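Old Yellow Enzyme (Pichia, PDB 6AGZ) probably catalyses the asymmetric reduction of enone compounds, using a bound flavin mononucleotide as its redox cofactor. Local coordinates at residues Thr347-Pro361 / Gly378-Gln390. Numbering follows the deposited sequence.
Sequences TSNPDLPNRLRDGLP and GYLTWGKYGEPEQ
Ser348 and Trp382 approach to 5.9 Å between CA atoms, as do Asp351 and Lys384, where the irregular chain of 378-390 runs past the end of helix 344-348 and the start of helix 352-358. The indole lies flat against the backbone of Ser348, whose CA sits over the five-membered ring, 3.7 Å from its centroid, in a CH-pi contact, while Pro350 CD touches Trp382 CB. The Ser348 hydroxyl itself is bonded to the carbonyl of Thr363. Asp351 works in two directions. Its OD2 accepts the one direct hydrogen bond found between the segments, from Tyr385 N at 2.8 Å, on the syn side and 25° out of the carboxylate plane; its OD1 is gripped side-on by Arg355, with NE at 2.9 Å and NH2 at 3.1 Å. Arg355 NH1 reaches Pro361 O, in the guanidinium plane, and Thr363, and a water bridges NH2 to Lys384 O. Replacing Arg355 by alanine removes the guanidinium, which would probably leave the Asp351 carboxylate without its salt-bridge partner and freer to turn away from Tyr385 N, and Pro361 O without that donor. Tyr385, its CG anti to N (chi1 165°), turns one face of its ring to Leu360, whose CD1 lies 4.2 Å from the centroid. Thr347 OG1 bonds to the carbonyl of Arg344, while Lys384 NZ forms a salt bridge with Glu58. The contact joins the two helices after the eighth strand of the TIM barrel, 338-341, to the C-terminal loop that packs on them, with the side chain of Thr347 about 6 Å from the bound FMN.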
loop_
_atom_site.group_PDB
_atom_site.type_symbol
_atom_site.label_atom_id
_atom_site.label_comp_id
_atom_site.label_asym_id
_atom_site.label_seq_id
_atom_site.Cartn_x
_atom_site.Cartn_y
_atom_site.Cartn_z
ATOM N N THR A 347 18.870 -25.778 -5.967
ATOM C CA THR A 347 19.921 -26.430 -5.190
ATOM C C THR A 347 20.092 -27.887 -5.601
ATOM O O THR A 347 21.218 -28.396 -5.650
ATOM C CB THR A 347 19.611 -26.334 -3.696
ATOM O OG1 THR A 347 18.422 -27.078 -3.401
ATOM C CG2 THR A 347 19.411 -24.881 -3.283
ATOM N N SER A 348 18.990 -28.577 -5.895
ATOM C CA SER A 348 19.021 -29.994 -6.229
ATOM C C SER A 348 18.966 -30.251 -7.728
ATOM O O SER A 348 19.030 -31.411 -8.149
ATOM C CB SER A 348 17.863 -30.720 -5.539
ATOM O OG SER A 348 16.611 -30.203 -5.953
ATOM N N ASN A 349 18.848 -29.203 -8.542
ATOM C CA ASN A 349 18.791 -29.323 -9.996
ATOM C C ASN A 349 19.775 -28.334 -10.599
ATOM O O ASN A 349 19.414 -27.184 -10.891
ATOM C CB ASN A 349 17.376 -29.079 -10.520
ATOM C CG ASN A 349 16.373 -30.078 -9.979
ATOM O OD1 ASN A 349 15.843 -29.920 -8.877
ATOM N ND2 ASN A 349 16.107 -31.117 -10.760
ATOM N N PRO A 350 21.035 -28.738 -10.794
ATOM C CA PRO A 350 22.005 -27.828 -11.419
ATOM C C PRO A 350 21.651 -27.467 -12.849
ATOM O O PRO A 350 22.062 -26.400 -13.324
ATOM C CB PRO A 350 23.325 -28.609 -11.342
ATOM C CG PRO A 350 22.918 -30.037 -11.258
ATOM C CD PRO A 350 21.633 -30.043 -10.466
ATOM N N ASP A 351 20.902 -28.318 -13.551
ATOM C CA ASP A 351 20.433 -28.035 -14.901
ATOM C C ASP A 351 18.958 -27.640 -14.926
ATOM O O ASP A 351 18.242 -27.969 -15.877
ATOM C CB ASP A 351 20.684 -29.242 -15.806
ATOM C CG ASP A 351 20.039 -30.508 -15.281
ATOM O OD1 ASP A 351 19.678 -30.536 -14.085
ATOM O OD2 ASP A 351 19.891 -31.473 -16.060
ATOM N N LEU A 352 18.495 -26.941 -13.892
ATOM C CA LEU A 352 17.096 -26.527 -13.816
ATOM C C LEU A 352 16.614 -25.722 -15.019
ATOM O O LEU A 352 15.463 -25.936 -15.440
ATOM C CB LEU A 352 16.865 -25.733 -12.519
ATOM C CG LEU A 352 15.425 -25.281 -12.251
ATOM C CD1 LEU A 352 14.549 -26.484 -11.940
ATOM C CD2 LEU A 352 15.360 -24.262 -11.121
ATOM N N PRO A 353 17.393 -24.798 -15.605
ATOM C CA PRO A 353 16.885 -24.085 -16.792
ATOM C C PRO A 353 16.462 -25.002 -17.927
ATOM O O PRO A 353 15.405 -24.782 -18.530
ATOM C CB PRO A 353 18.068 -23.195 -17.189
ATOM C CG PRO A 353 18.774 -22.937 -15.913
ATOM C CD PRO A 353 18.657 -24.207 -15.122
ATOM N N ASN A 354 17.254 -26.029 -18.240
ATOM C CA ASN A 354 16.882 -26.920 -19.334
ATOM C C ASN A 354 15.715 -27.821 -18.955
ATOM O O ASN A 354 14.886 -28.152 -19.813
ATOM C CB ASN A 354 18.085 -27.751 -19.772
ATOM C CG ASN A 354 19.065 -26.953 -20.610
ATOM O OD1 ASN A 354 18.766 -25.835 -21.033
ATOM N ND2 ASN A 354 20.233 -27.527 -20.868
ATOM N N ARG A 355 15.626 -28.227 -17.685
ATOM C CA ARG A 355 14.519 -29.076 -17.259
ATOM C C ARG A 355 13.195 -28.325 -17.329
ATOM O O ARG A 355 12.178 -28.878 -17.764
ATOM C CB ARG A 355 14.757 -29.601 -15.842
ATOM C CG ARG A 355 15.919 -30.579 -15.710
ATOM C CD ARG A 355 15.774 -31.436 -14.468
ATOM N NE ARG A 355 17.074 -31.778 -13.896
ATOM C CZ ARG A 355 17.279 -32.737 -12.997
ATOM N NH1 ARG A 355 16.261 -33.456 -12.562
ATOM N NH2 ARG A 355 18.502 -32.958 -12.541
ATOM N N LEU A 356 13.185 -27.064 -16.891
ATOM C CA LEU A 356 11.979 -26.257 -17.033
ATOM C C LEU A 356 11.714 -25.910 -18.491
ATOM O O LEU A 356 10.552 -25.813 -18.903
ATOM C CB LEU A 356 12.096 -24.989 -16.189
ATOM C CG LEU A 356 12.128 -25.209 -14.676
ATOM C CD1 LEU A 356 12.225 -23.879 -13.941
ATOM C CD2 LEU A 356 10.900 -25.987 -14.233
ATOM N N ARG A 357 12.773 -25.731 -19.285
ATOM C CA ARG A 357 12.601 -25.421 -20.700
ATOM C C ARG A 357 11.922 -26.566 -21.439
ATOM O O ARG A 357 11.023 -26.341 -22.260
ATOM C CB ARG A 357 13.956 -25.108 -21.331
ATOM C CG ARG A 357 13.904 -24.779 -22.814
ATOM C CD ARG A 357 15.280 -24.926 -23.440
ATOM N NE ARG A 357 15.742 -26.311 -23.395
ATOM C CZ ARG A 357 16.992 -26.694 -23.630
ATOM N NH1 ARG A 357 17.921 -25.794 -23.921
ATOM N NH2 ARG A 357 17.316 -27.978 -23.565
ATOM N N ASP A 358 12.333 -27.801 -21.161
ATOM C CA ASP A 358 11.832 -28.968 -21.873
ATOM C C ASP A 358 10.750 -29.719 -21.108
ATOM O O ASP A 358 10.209 -30.698 -21.632
ATOM C CB ASP A 358 12.990 -29.915 -22.201
ATOM C CG ASP A 358 14.147 -29.204 -22.874
ATOM O OD1 ASP A 358 13.903 -28.196 -23.570
ATOM O OD2 ASP A 358 15.302 -29.649 -22.704
ATOM N N GLY A 359 10.422 -29.292 -19.893
ATOM C CA GLY A 359 9.384 -29.957 -19.125
ATOM C C GLY A 359 9.809 -31.285 -18.539
ATOM O O GLY A 359 9.005 -32.226 -18.495
ATOM N N LEU A 360 11.040 -31.386 -18.092
ATOM C CA LEU A 360 11.548 -32.652 -17.580
ATOM C C LEU A 360 11.444 -32.696 -16.059
ATOM O O LEU A 360 11.608 -31.668 -15.401
ATOM C CB LEU A 360 12.999 -32.859 -18.010
ATOM C CG LEU A 360 13.254 -32.699 -19.517
ATOM C CD1 LEU A 360 14.735 -32.491 -19.829
ATOM C CD2 LEU A 360 12.705 -33.888 -20.307
ATOM N N PRO A 361 11.172 -33.874 -15.491
ATOM C CA PRO A 361 10.935 -33.959 -14.045
ATOM C C PRO A 361 12.129 -33.474 -13.235
ATOM O O PRO A 361 13.288 -33.647 -13.619
ATOM C CB PRO A 361 10.671 -35.452 -13.811
ATOM C CG PRO A 361 11.238 -36.141 -15.010
ATOM C CD PRO A 361 11.030 -35.186 -16.144
ATOM N N GLY A 378 25.231 -33.316 -0.547
ATOM C CA GLY A 378 24.044 -32.523 -0.794
ATOM C C GLY A 378 24.311 -31.165 -1.394
ATOM O O GLY A 378 23.394 -30.341 -1.466
ATOM N N TYR A 379 25.545 -30.904 -1.821
ATOM C CA TYR A 379 25.940 -29.643 -2.432
ATOM C C TYR A 379 26.428 -29.829 -3.860
ATOM O O TYR A 379 25.966 -29.127 -4.768
ATOM C CB TYR A 379 27.029 -28.973 -1.577
ATOM C CG TYR A 379 27.382 -27.563 -1.993
ATOM C CD1 TYR A 379 26.574 -26.490 -1.637
ATOM C CD2 TYR A 379 28.534 -27.302 -2.722
ATOM C CE1 TYR A 379 26.896 -25.199 -2.009
ATOM C CE2 TYR A 379 28.865 -26.013 -3.097
ATOM C CZ TYR A 379 28.042 -24.967 -2.739
ATOM O OH TYR A 379 28.367 -23.683 -3.111
ATOM N N LEU A 380 27.353 -30.764 -4.084
ATOM C CA LEU A 380 27.835 -31.099 -5.418
ATOM C C LEU A 380 27.479 -32.523 -5.822
ATOM O O LEU A 380 27.907 -32.978 -6.889
ATOM C CB LEU A 380 29.352 -30.902 -5.504
ATOM C CG LEU A 380 29.877 -29.468 -5.443
ATOM C CD1 LEU A 380 31.396 -29.457 -5.490
ATOM C CD2 LEU A 380 29.297 -28.639 -6.578
ATOM N N THR A 381 26.710 -33.237 -5.001
ATOM C CA THR A 381 26.368 -34.625 -5.280
ATOM C C THR A 381 25.210 -34.772 -6.258
ATOM O O THR A 381 24.925 -35.895 -6.687
ATOM C CB THR A 381 26.020 -35.356 -3.979
ATOM O OG1 THR A 381 25.170 -34.526 -3.175
ATOM C CG2 THR A 381 27.282 -35.685 -3.199
ATOM N N TRP A 382 24.542 -33.680 -6.620
ATOM C CA TRP A 382 23.394 -33.758 -7.509
ATOM C C TRP A 382 23.841 -33.986 -8.945
ATOM O O TRP A 382 24.780 -33.348 -9.430
ATOM C CB TRP A 382 22.560 -32.480 -7.420
ATOM C CG TRP A 382 22.201 -32.109 -6.021
ATOM C CD1 TRP A 382 22.731 -31.093 -5.280
ATOM C CD2 TRP A 382 21.238 -32.758 -5.182
ATOM N NE1 TRP A 382 22.154 -31.065 -4.035
ATOM C CE2 TRP A 382 21.234 -32.077 -3.948
ATOM C CE3 TRP A 382 20.377 -33.846 -5.355
ATOM C CZ2 TRP A 382 20.403 -32.448 -2.893
ATOM C CZ3 TRP A 382 19.552 -34.213 -4.306
ATOM C CH2 TRP A 382 19.571 -33.516 -3.091
ATOM N N GLY A 383 23.160 -34.903 -9.625
ATOM C CA GLY A 383 23.426 -35.145 -11.024
ATOM C C GLY A 383 22.537 -34.314 -11.930
ATOM O O GLY A 383 21.558 -33.704 -11.501
ATOM N N LYS A 384 22.902 -34.288 -13.207
ATOM C CA LYS A 384 22.045 -33.685 -14.215
ATOM C C LYS A 384 20.809 -34.560 -14.419
ATOM O O LYS A 384 20.633 -35.598 -13.774
ATOM C CB LYS A 384 22.815 -33.488 -15.518
ATOM C CG LYS A 384 24.074 -32.641 -15.379
ATOM C CD LYS A 384 24.107 -31.532 -16.420
ATOM C CE LYS A 384 25.515 -30.986 -16.616
ATOM N NZ LYS A 384 25.906 -30.024 -15.548
ATOM N N TYR A 385 19.930 -34.131 -15.321
ATOM C CA TYR A 385 18.729 -34.907 -15.610
ATOM C C TYR A 385 19.099 -36.308 -16.082
ATOM O O TYR A 385 19.987 -36.482 -16.921
ATOM C CB TYR A 385 17.874 -34.208 -16.666
ATOM C CG TYR A 385 16.827 -35.118 -17.266
ATOM C CD1 TYR A 385 15.694 -35.474 -16.546
ATOM C CD2 TYR A 385 16.978 -35.633 -18.548
ATOM C CE1 TYR A 385 14.738 -36.312 -17.087
ATOM C CE2 TYR A 385 16.027 -36.472 -19.098
ATOM C CZ TYR A 385 14.909 -36.808 -18.363
ATOM O OH TYR A 385 13.960 -37.641 -18.906
ATOM N N GLY A 386 18.414 -37.310 -15.531
ATOM C CA GLY A 386 18.669 -38.690 -15.873
ATOM C C GLY A 386 19.893 -39.300 -15.228
ATOM O O GLY A 386 20.129 -40.502 -15.402
ATOM N N GLU A 387 20.683 -38.515 -14.486
ATOM C CA GLU A 387 21.862 -39.001 -13.793
ATOM C C GLU A 387 21.567 -39.187 -12.309
ATOM O O GLU A 387 20.756 -38.453 -11.734
ATOM C CB GLU A 387 23.030 -38.027 -13.969
ATOM C CG GLU A 387 23.551 -37.955 -15.397
ATOM C CD GLU A 387 24.580 -36.860 -15.591
ATOM O OE1 GLU A 387 24.791 -36.066 -14.652
ATOM O OE2 GLU A 387 25.181 -36.796 -16.685
ATOM N N PRO A 388 22.195 -40.163 -11.662
ATOM C CA PRO A 388 21.844 -40.476 -10.275
ATOM C C PRO A 388 22.492 -39.523 -9.282
ATOM O O PRO A 388 23.513 -38.886 -9.551
ATOM C CB PRO A 388 22.382 -41.899 -10.097
ATOM C CG PRO A 388 23.579 -41.932 -10.985
ATOM C CD PRO A 388 23.236 -41.070 -12.182
ATOM N N GLU A 389 21.869 -39.440 -8.111
ATOM C CA GLU A 389 22.436 -38.676 -7.011
ATOM C C GLU A 389 23.608 -39.433 -6.402
ATOM O O GLU A 389 23.473 -40.600 -6.018
ATOM C CB GLU A 389 21.378 -38.405 -5.945
ATOM C CG GLU A 389 21.896 -37.613 -4.757
ATOM C CD GLU A 389 20.987 -37.705 -3.548
ATOM O OE1 GLU A 389 21.185 -36.924 -2.593
ATOM O OE2 GLU A 389 20.078 -38.562 -3.547
ATOM N N GLN A 390 24.757 -38.774 -6.320
ATOM C CA GLN A 390 25.915 -39.389 -5.696
ATOM C C GLN A 390 25.666 -39.563 -4.198
ATOM O O GLN A 390 25.077 -38.684 -3.560
ATOM C CB GLN A 390 27.163 -38.541 -5.929
ATOM C CG GLN A 390 27.567 -38.415 -7.392
ATOM C CD GLN A 390 28.788 -39.250 -7.734
ATOM O OE1 GLN A 390 29.782 -38.736 -8.248
ATOM N NE2 GLN A 390 28.717 -40.546 -7.451
HETATM O O HOH W 1 23.321 -28.087 -3.853
HETATM O O HOH W 2 19.616 -33.714 -9.645
HETATM O O HOH W 3 18.893 -35.793 -11.742
#